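Side-chain contacts in peptidyl-prolyl cis-trans isomerase ([Pseudomonas syringae] pv. tomato str. DC3000, PDB 5XB0), which probably catalyses the cis-trans isomerisation of peptide bonds that precede proline in proteins, this chain being its C-terminal part with the FKBP-type isomerase domain: residues A[14-19]-A[121-126]; A[27-30]-A[34-37]; A[44-47]-A[51-54]; A[75-80]-A[86-91]. All blocks are in the same frame, centred on the assembly; numbering follows the deposited sequence.

Contact 1: residues A[14-19]-A[121-126]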
# COMPACT_ATOMS: atom_id res chain seq x y z
N ARG A 14 13.90 -0.28 -6.79
CA ARG A 14 13.53 -0.79 -8.11
C ARG A 14 13.63 -2.31 -8.16
O ARG A 14 12.76 -2.97 -8.73
CB ARG A 14 14.41 -0.17 -9.20
CG ARG A 14 14.07 1.29 -9.47
CD ARG A 14 13.99 1.57 -10.96
NE ARG A 14 15.15 1.08 -11.69
CZ ARG A 14 15.33 1.21 -13.00
NH1 ARG A 14 14.40 1.82 -13.73
NH2 ARG A 14 16.42 0.73 -13.58
N THR A 15 14.67 -2.89 -7.56
CA THR A 15 14.83 -4.34 -7.64
C THR A 15 13.81 -5.03 -6.73
O THR A 15 13.30 -6.10 -7.07
CB THR A 15 16.26 -4.82 -7.28
OG1 THR A 15 16.60 -4.46 -5.94
CG2 THR A 15 17.27 -4.21 -8.21
N PHE A 16 13.50 -4.42 -5.60
CA PHE A 16 12.44 -4.96 -4.75
C PHE A 16 11.11 -4.97 -5.50
O PHE A 16 10.40 -5.98 -5.53
CB PHE A 16 12.30 -4.16 -3.45
CG PHE A 16 11.22 -4.67 -2.53
CD1 PHE A 16 11.45 -5.76 -1.71
CD2 PHE A 16 9.97 -4.07 -2.51
CE1 PHE A 16 10.46 -6.24 -0.87
CE2 PHE A 16 8.98 -4.55 -1.69
CZ PHE A 16 9.22 -5.63 -0.86
N MET A 17 10.77 -3.83 -6.11
CA MET A 17 9.50 -3.73 -6.81
C MET A 17 9.45 -4.67 -8.00
O MET A 17 8.43 -5.31 -8.23
CB MET A 17 9.25 -2.28 -7.28
CG MET A 17 9.00 -1.29 -6.16
SD MET A 17 7.60 -1.69 -5.08
CE MET A 17 6.22 -1.62 -6.24
N ALA A 18 10.54 -4.79 -8.75
CA ALA A 18 10.53 -5.67 -9.92
C ALA A 18 10.36 -7.13 -9.50
O ALA A 18 9.72 -7.91 -10.21
CB ALA A 18 11.80 -5.49 -10.73
N GLY A 19 10.95 -7.49 -8.37
CA GLY A 19 10.87 -8.84 -7.86
C GLY A 19 9.43 -9.16 -7.51
O GLY A 19 8.91 -10.21 -7.88
N PRO A 121 9.66 1.37 -0.39
CA PRO A 121 8.37 0.78 -0.78
C PRO A 121 7.68 0.15 0.43
O PRO A 121 8.35 -0.30 1.36
CB PRO A 121 8.76 -0.26 -1.82
CG PRO A 121 10.19 -0.60 -1.53
CD PRO A 121 10.82 0.60 -0.89
N LEU A 122 6.35 0.15 0.44
CA LEU A 122 5.61 -0.35 1.60
C LEU A 122 4.76 -1.55 1.22
O LEU A 122 4.23 -1.61 0.11
CB LEU A 122 4.71 0.75 2.18
CG LEU A 122 5.42 2.05 2.57
CD1 LEU A 122 4.41 3.05 3.14
CD2 LEU A 122 6.52 1.75 3.58
N VAL A 123 4.62 -2.50 2.14
CA VAL A 123 3.81 -3.69 1.90
C VAL A 123 2.63 -3.70 2.86
O VAL A 123 2.82 -3.70 4.07
CB VAL A 123 4.63 -4.98 2.09
CG1 VAL A 123 3.79 -6.19 1.75
CG2 VAL A 123 5.89 -4.93 1.21
N PHE A 124 1.42 -3.67 2.31
CA PHE A 124 0.21 -3.68 3.13
C PHE A 124 -0.57 -4.96 2.96
O PHE A 124 -0.66 -5.50 1.87
CB PHE A 124 -0.71 -2.52 2.75
CG PHE A 124 -0.21 -1.18 3.19
CD1 PHE A 124 -0.56 -0.68 4.43
CD2 PHE A 124 0.57 -0.41 2.35
CE1 PHE A 124 -0.11 0.57 4.84
CE2 PHE A 124 1.03 0.84 2.76
CZ PHE A 124 0.68 1.33 4.00
N GLU A 125 -1.15 -5.44 4.05
CA GLU A 125 -2.23 -6.40 3.93
C GLU A 125 -3.50 -5.69 4.39
O GLU A 125 -3.51 -5.13 5.48
CB GLU A 125 -1.95 -7.66 4.74
CG GLU A 125 -0.79 -8.46 4.14
CD GLU A 125 -0.81 -9.92 4.53
OE1 GLU A 125 -1.87 -10.42 4.97
OE2 GLU A 125 0.24 -10.58 4.37
N ILE A 126 -4.53 -5.68 3.56
CA ILE A 126 -5.74 -4.89 3.80
C ILE A 126 -6.99 -5.73 3.64
O ILE A 126 -7.13 -6.45 2.66
CB ILE A 126 -5.82 -3.69 2.83
CG1 ILE A 126 -4.59 -2.79 2.99
CG2 ILE A 126 -7.11 -2.90 3.06
CD1 ILE A 126 -4.54 -1.67 2.00
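Phe-16 and Met-17, neighbours on one turn of helix 6-21, close on the Pro-121 ring from two directions and leave it as the bump that fills the notch between them. The phenyl ring comes in obliquely: its CD2 lies 3.6 Å from Pro-121 CG, with CE2 a little farther from the same carbon. The thioether takes the next corner of the pyrrolidine, Met-17 SD lying 3.7 Å from Pro-121 CB, and here the two side chains run past each other in opposite directions. With CG of Phe-16 anti to its backbone N (chi1 180°), the ring is carried out from the helix until its far end reaches Val-123 near the start of strand 122-132. There CZ of Phe-16 meets CG2 of Val-123 at 4.0 Å, the methyl sitting at the ring edge, near its plane. In Met-17 the bend at chi2 (-58°) sets the sulfur beside the proline, and a second bend at chi3 (-63°) turns CE. No hydrogen bond crosses the contact, which is apolar packing. Pro-121 leads directly into strand 122-132, which pairs by backbone bonds with strand 96-101 on one side and strand 51-59 on the other. The helix thus packs where strand 122-132 of the FKBP sheet begins, beside Val-100 of strand 96-101, with Phe-16 also touching Pro-61 and Met-17 touching Pro-102.

Contact 2: residues A[27-30]-A[34-37]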
# COMPACT_ATOMS: atom_id res chain seq x y z
N LYS A 27 -1.09 -8.44 -9.87
CA LYS A 27 -1.65 -7.51 -10.84
C LYS A 27 -1.02 -6.14 -10.64
O LYS A 27 -0.90 -5.67 -9.50
CB LYS A 27 -3.17 -7.42 -10.70
CG LYS A 27 -3.89 -8.76 -10.69
CD LYS A 27 -3.43 -9.62 -11.84
CE LYS A 27 -4.10 -10.99 -11.80
NZ LYS A 27 -5.58 -10.86 -11.91
N GLU A 28 -0.62 -5.49 -11.73
CA GLU A 28 -0.09 -4.14 -11.63
C GLU A 28 -1.21 -3.14 -11.84
O GLU A 28 -1.71 -2.99 -12.96
CB GLU A 28 1.03 -3.90 -12.65
CG GLU A 28 1.64 -2.51 -12.51
CD GLU A 28 2.72 -2.22 -13.55
OE1 GLU A 28 3.23 -1.08 -13.55
OE2 GLU A 28 3.03 -3.11 -14.37
N LEU A 29 -1.60 -2.48 -10.75
CA LEU A 29 -2.62 -1.44 -10.80
C LEU A 29 -2.00 -0.13 -11.28
O LEU A 29 -0.84 -0.10 -11.72
CB LEU A 29 -3.27 -1.27 -9.42
CG LEU A 29 -3.72 -2.57 -8.72
CD1 LEU A 29 -4.25 -2.25 -7.33
CD2 LEU A 29 -4.81 -3.27 -9.54
N ALA A 30 -2.78 0.95 -11.25
CA ALA A 30 -2.26 2.25 -11.66
C ALA A 30 -1.05 2.65 -10.83
O ALA A 30 -0.93 2.26 -9.66
CB ALA A 30 -3.34 3.31 -11.55
N LEU A 34 1.31 -2.87 -6.80
CA LEU A 34 1.20 -4.29 -7.11
C LEU A 34 0.25 -4.98 -6.15
O LEU A 34 0.44 -4.91 -4.93
CB LEU A 34 2.57 -4.96 -7.04
CG LEU A 34 3.68 -4.27 -7.84
CD1 LEU A 34 5.05 -4.86 -7.49
CD2 LEU A 34 3.41 -4.38 -9.33
N MET A 35 -0.73 -5.68 -6.69
CA MET A 35 -1.76 -6.30 -5.87
C MET A 35 -1.74 -7.81 -6.01
O MET A 35 -1.63 -8.37 -7.12
CB MET A 35 -3.14 -5.75 -6.27
CG MET A 35 -4.30 -6.28 -5.43
SD MET A 35 -5.00 -7.84 -6.01
CE MET A 35 -5.97 -7.27 -7.41
N THR A 36 -1.88 -8.48 -4.88
CA THR A 36 -2.13 -9.91 -4.85
C THR A 36 -3.42 -10.15 -4.07
O THR A 36 -3.58 -9.62 -2.98
CB THR A 36 -0.99 -10.68 -4.18
OG1 THR A 36 0.27 -10.28 -4.76
CG2 THR A 36 -1.18 -12.18 -4.36
N GLU A 37 -4.34 -10.94 -4.62
CA GLU A 37 -5.61 -11.16 -3.94
C GLU A 37 -5.55 -12.37 -3.04
O GLU A 37 -5.30 -13.49 -3.50
CB GLU A 37 -6.74 -11.33 -4.96
CG GLU A 37 -8.10 -11.55 -4.35
CD GLU A 37 -9.21 -11.25 -5.35
OE1 GLU A 37 -9.66 -12.20 -6.03
OE2 GLU A 37 -9.59 -10.07 -5.49
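Lys-27 N donates to Met-35 O over 2.8 Å in a nearly straight bond (171° at the hydrogen). The return bond, Met-35 N to Lys-27 O, has the same length, 2.8 Å, and both donors lie in the plane of the carbonyl they reach. Together they make Lys-27 and Met-35 an antiparallel hydrogen-bonded pair in the short beta hairpin of strands 27-28 and 34-37, which extends the antiparallel sheet of the FKBP fold through strand 96-101. Glu-28 and Leu-34 form the adjacent non-hydrogen-bonded pair, and CA of Leu-34 makes a CA-H...O contact of 3.5 Å with Lys-27 O, so that this one carbonyl is met by both an N-H and a C-H.

The side chains divide between the two faces of the hairpin. On the face of Glu-28 and Leu-34, the aliphatic part of the glutamate, CB and CG, lies against CD2 of Leu-34 (CG to CD2 4.1 Å). The carboxylate continues outward on an extended chain and forms a salt bridge with Lys-21, while Leu-34 packs on Met-17 and Glu-20 of helix 6-21. On the other face, Met-35 is buried against Trp-97 and Leu-99. Its chain bends at chi2 (-87°) and chi3, which turns CE back toward Lys-27, and CE lies 4.2 Å from Lys-27 CG. Beyond CG the lysine chain turns off, away from Met-35. Leu-29, already past the paired residues, crosses the methionine obliquely, placing its CD1 3.8 Å from Met-35 CB.

Contact 3: residues A[44-47]-A[51-54]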
# COMPACT_ATOMS: atom_id res chain seq x y z
N PRO A 44 -19.37 -3.54 -2.59
CA PRO A 44 -19.13 -2.27 -3.29
C PRO A 44 -17.68 -1.82 -3.25
O PRO A 44 -16.96 -2.10 -2.28
CB PRO A 44 -20.01 -1.27 -2.52
CG PRO A 44 -21.04 -2.12 -1.82
CD PRO A 44 -20.30 -3.38 -1.46
N LYS A 45 -17.28 -1.10 -4.30
CA LYS A 45 -15.97 -0.47 -4.37
C LYS A 45 -16.12 0.99 -3.96
O LYS A 45 -17.17 1.59 -4.20
CB LYS A 45 -15.39 -0.54 -5.78
CG LYS A 45 -15.10 -1.94 -6.29
CD LYS A 45 -14.81 -1.91 -7.78
CE LYS A 45 -14.47 -3.30 -8.30
NZ LYS A 45 -14.43 -3.34 -9.79
N PRO A 46 -15.07 1.56 -3.35
CA PRO A 46 -15.15 2.97 -2.94
C PRO A 46 -14.89 3.93 -4.08
O PRO A 46 -14.16 3.60 -5.01
CB PRO A 46 -14.04 3.08 -1.90
CG PRO A 46 -13.01 2.11 -2.37
CD PRO A 46 -13.79 0.94 -2.95
N ASP A 47 -15.49 5.11 -3.99
CA ASP A 47 -15.22 6.20 -4.92
C ASP A 47 -13.94 6.91 -4.51
O ASP A 47 -13.52 6.85 -3.35
CB ASP A 47 -16.38 7.19 -4.94
CG ASP A 47 -17.63 6.62 -5.57
OD1 ASP A 47 -17.54 5.66 -6.38
OD2 ASP A 47 -18.72 7.14 -5.28
N ARG A 51 -14.98 6.97 1.42
CA ARG A 51 -14.31 6.44 2.60
C ARG A 51 -14.25 4.92 2.56
O ARG A 51 -15.14 4.27 2.01
CB ARG A 51 -15.03 6.89 3.88
CG ARG A 51 -15.14 8.39 4.05
CD ARG A 51 -16.25 8.74 5.03
NE ARG A 51 -15.86 8.54 6.42
CZ ARG A 51 -16.53 7.78 7.29
NH1 ARG A 51 -17.62 7.13 6.92
NH2 ARG A 51 -16.10 7.68 8.54
N VAL A 52 -13.20 4.37 3.16
CA VAL A 52 -13.04 2.94 3.34
C VAL A 52 -12.94 2.61 4.82
O VAL A 52 -12.34 3.35 5.59
CB VAL A 52 -11.79 2.40 2.61
CG1 VAL A 52 -11.94 2.59 1.12
CG2 VAL A 52 -10.49 3.08 3.09
N GLU A 53 -13.56 1.50 5.21
CA GLU A 53 -13.37 0.98 6.56
C GLU A 53 -12.52 -0.26 6.41
O GLU A 53 -12.92 -1.20 5.72
CB GLU A 53 -14.71 0.67 7.24
CG GLU A 53 -14.56 0.34 8.72
CD GLU A 53 -15.85 -0.16 9.36
OE1 GLU A 53 -16.70 -0.74 8.65
OE2 GLU A 53 -16.02 0.03 10.59
N VAL A 54 -11.35 -0.27 7.04
CA VAL A 54 -10.38 -1.32 6.79
C VAL A 54 -9.77 -1.89 8.07
O VAL A 54 -9.74 -1.24 9.11
CB VAL A 54 -9.22 -0.81 5.90
CG1 VAL A 54 -9.73 -0.49 4.49
CG2 VAL A 54 -8.52 0.40 6.55
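Pro-46 and Val-52 make the apolar contact, one methyl against the CB-CG side of the pyrrolidine. CG1 of Val-52 lies 3.7 Å from Pro-46 CG, and Pro-46 CB is equally near, so the methyl straddles the CB-CG bond instead of meeting a single corner. The two side chains cross obliquely. Valine's first torsion (chi1 -64°) sets CG1 anti to the carbonyl carbon, and this is the branch turned to the proline; CG2 occupies the position between backbone N and carbonyl carbon and takes no part across the gap. Both residues are buried, and Leu-77 touches each of them, while Val-52 also packs on Leu-128.

The contact joins the two arms of a short loop that leads into strand 51-59 of the FKBP-type domain: the irregular run 44-47 comes up to the start of the strand, and three residues later the chain heads back as its first residues. Strand 51-59 is bonded to strands 73-76 and 122-132, so Val-52 bonds through its backbone to Phe-75 and Glu-53 to Ile-129 and Ala-130.

Polar contact between the arms is slight. No hydrogen bond crosses them, and of the 51-54 arm the polar atom that comes closest to the ring is Arg-51 O, 4.2 Å from Pro-46 CB. The polar partners lie outside the two segments. The side chain of Arg-51 leaves on the far side from Pro-46 and gives its NH1 to the hydroxyl of Ser-132, and at the other arm Pro-44 O accepts from Thr-93 OG1.

Contact 4: residues A[75-80]-A[86-91]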
# COMPACT_ATOMS: atom_id res chain seq x y z
N PHE A 75 -11.14 5.62 6.87
CA PHE A 75 -10.23 6.60 6.25
C PHE A 75 -10.88 7.25 5.04
O PHE A 75 -11.58 6.59 4.29
CB PHE A 75 -8.92 5.94 5.81
CG PHE A 75 -8.10 5.39 6.92
CD1 PHE A 75 -7.38 6.23 7.76
CD2 PHE A 75 -8.03 4.02 7.13
CE1 PHE A 75 -6.61 5.71 8.78
CE2 PHE A 75 -7.26 3.50 8.15
CZ PHE A 75 -6.55 4.34 8.98
N ARG A 76 -10.61 8.53 4.82
CA ARG A 76 -10.97 9.18 3.56
C ARG A 76 -9.93 8.85 2.51
O ARG A 76 -8.73 9.04 2.73
CB ARG A 76 -11.07 10.70 3.73
CG ARG A 76 -12.27 11.14 4.51
CD ARG A 76 -12.31 12.64 4.69
NE ARG A 76 -12.28 13.35 3.42
CZ ARG A 76 -12.90 14.51 3.21
NH1 ARG A 76 -13.59 15.08 4.19
NH2 ARG A 76 -12.83 15.09 2.02
N LEU A 77 -10.38 8.34 1.36
CA LEU A 77 -9.44 8.02 0.28
C LEU A 77 -8.69 9.25 -0.23
O LEU A 77 -7.57 9.12 -0.73
CB LEU A 77 -10.16 7.34 -0.88
CG LEU A 77 -10.38 5.84 -0.73
CD1 LEU A 77 -10.75 5.24 -2.07
CD2 LEU A 77 -9.14 5.14 -0.15
N ASP A 78 -9.28 10.43 -0.13
CA ASP A 78 -8.60 11.63 -0.61
C ASP A 78 -7.57 12.15 0.38
O ASP A 78 -6.94 13.19 0.14
CB ASP A 78 -9.61 12.74 -0.98
CG ASP A 78 -10.42 13.27 0.21
OD1 ASP A 78 -10.10 13.01 1.39
OD2 ASP A 78 -11.41 13.99 -0.06
N SER A 79 -7.38 11.44 1.49
CA SER A 79 -6.55 11.97 2.56
C SER A 79 -5.52 10.98 3.07
O SER A 79 -4.90 11.19 4.12
CB SER A 79 -7.43 12.41 3.73
OG SER A 79 -8.24 13.50 3.34
N VAL A 80 -5.31 9.90 2.32
CA VAL A 80 -4.32 8.89 2.65
C VAL A 80 -3.21 8.90 1.60
O VAL A 80 -3.26 9.67 0.63
CB VAL A 80 -4.94 7.47 2.74
CG1 VAL A 80 -5.89 7.38 3.93
CG2 VAL A 80 -5.65 7.12 1.45
N SER A 86 -5.56 5.32 -5.21
CA SER A 86 -5.78 4.72 -6.50
C SER A 86 -6.11 3.24 -6.38
O SER A 86 -7.04 2.76 -7.01
CB SER A 86 -4.56 4.91 -7.41
OG SER A 86 -3.39 4.41 -6.79
N ALA A 87 -5.34 2.51 -5.58
CA ALA A 87 -5.49 1.06 -5.58
C ALA A 87 -6.85 0.64 -5.01
O ALA A 87 -7.50 -0.26 -5.55
CB ALA A 87 -4.37 0.40 -4.79
N LEU A 88 -7.28 1.30 -3.95
CA LEU A 88 -8.47 0.80 -3.24
C LEU A 88 -9.76 1.06 -4.02
O LEU A 88 -10.79 0.42 -3.76
CB LEU A 88 -8.54 1.40 -1.84
CG LEU A 88 -7.42 0.94 -0.90
CD1 LEU A 88 -7.65 1.45 0.53
CD2 LEU A 88 -7.28 -0.58 -0.92
N GLN A 89 -9.73 1.95 -5.01
CA GLN A 89 -10.90 2.12 -5.87
C GLN A 89 -11.24 0.86 -6.66
O GLN A 89 -12.35 0.72 -7.18
CB GLN A 89 -10.68 3.28 -6.84
CG GLN A 89 -10.73 4.63 -6.15
CD GLN A 89 -10.44 5.76 -7.11
OE1 GLN A 89 -11.23 6.04 -8.02
NE2 GLN A 89 -9.30 6.40 -6.93
N ASN A 90 -10.28 -0.06 -6.74
CA ASN A 90 -10.47 -1.33 -7.42
C ASN A 90 -11.01 -2.43 -6.53
O ASN A 90 -11.38 -3.51 -7.01
CB ASN A 90 -9.14 -1.80 -8.00
CG ASN A 90 -8.59 -0.86 -9.03
OD1 ASN A 90 -9.11 -0.79 -10.14
ND2 ASN A 90 -7.55 -0.11 -8.67
N MET A 91 -11.05 -2.16 -5.23
CA MET A 91 -11.23 -3.22 -4.25
C MET A 91 -12.67 -3.37 -3.79
O MET A 91 -13.26 -2.43 -3.27
CB MET A 91 -10.33 -2.94 -3.04
CG MET A 91 -10.24 -4.12 -2.09
SD MET A 91 -9.09 -3.78 -0.75
CE MET A 91 -9.07 -5.38 0.07
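Residues 75-80 leave strand 73-76 in a turn closed by Ser-79 N on Arg-76 O, and face residues 86-91, which follow on from helix 82-87 with helical backbone angles up to Asn-90, the CA atoms of Leu-77 and Leu-88 lying 8.1 Å apart. Leu-77 bridges the gap with both methyls. Its CD2 meets CD1 of Leu-88 at 4.0 Å, while CD1 lies over the aliphatic CG of Gln-89, 4.1 Å away. The amide of Gln-89 is used elsewhere, its NE2 bonding to Thr-85 O. On the turn itself Arg-76 grips Asp-78 side-on: NH2 reaches the syn lone pair of OD2 at 2.7 Å, almost straight (177°) and in the guanidinium plane, while OD1 is held by NE at 3.0 Å, 20° out of that plane. Ser-79 OG gives a second bond to OD1 on its anti side, so one oxygen serves two donors. Within 86-91, Asn-90 N and ND2 both reach Ala-87 O from the same face of its carbonyl plane. No hydrogen bond crosses; the direct contact is between aliphatic carbons, and the carboxylate of Asp-78, held by three hydrogen bonds, two of them from an arginine, would probably stay ionised.

How the contacts relate
From the N terminus, helix 6-21 supplies the first half of contact 1, whose second half waits until residues 121-126; the long loop it closes encloses the other three contacts. Contact 2 closes first, a hairpin with three residues between its segments, followed in series by contact 3 and contact 4, each likewise local; none crosses another. Contact 1 joins the N-terminal helix to the start of strand 122-132 and touches contact 2 where Met-17 O meets Leu-34 CD1. Contacts 3 and 4 lie side by side, centres about 7 Å apart, linked by a probable Val-52 O to Phe-75 N bond. Leu-29 against Ala-87 brings contacts 2 and 4 together.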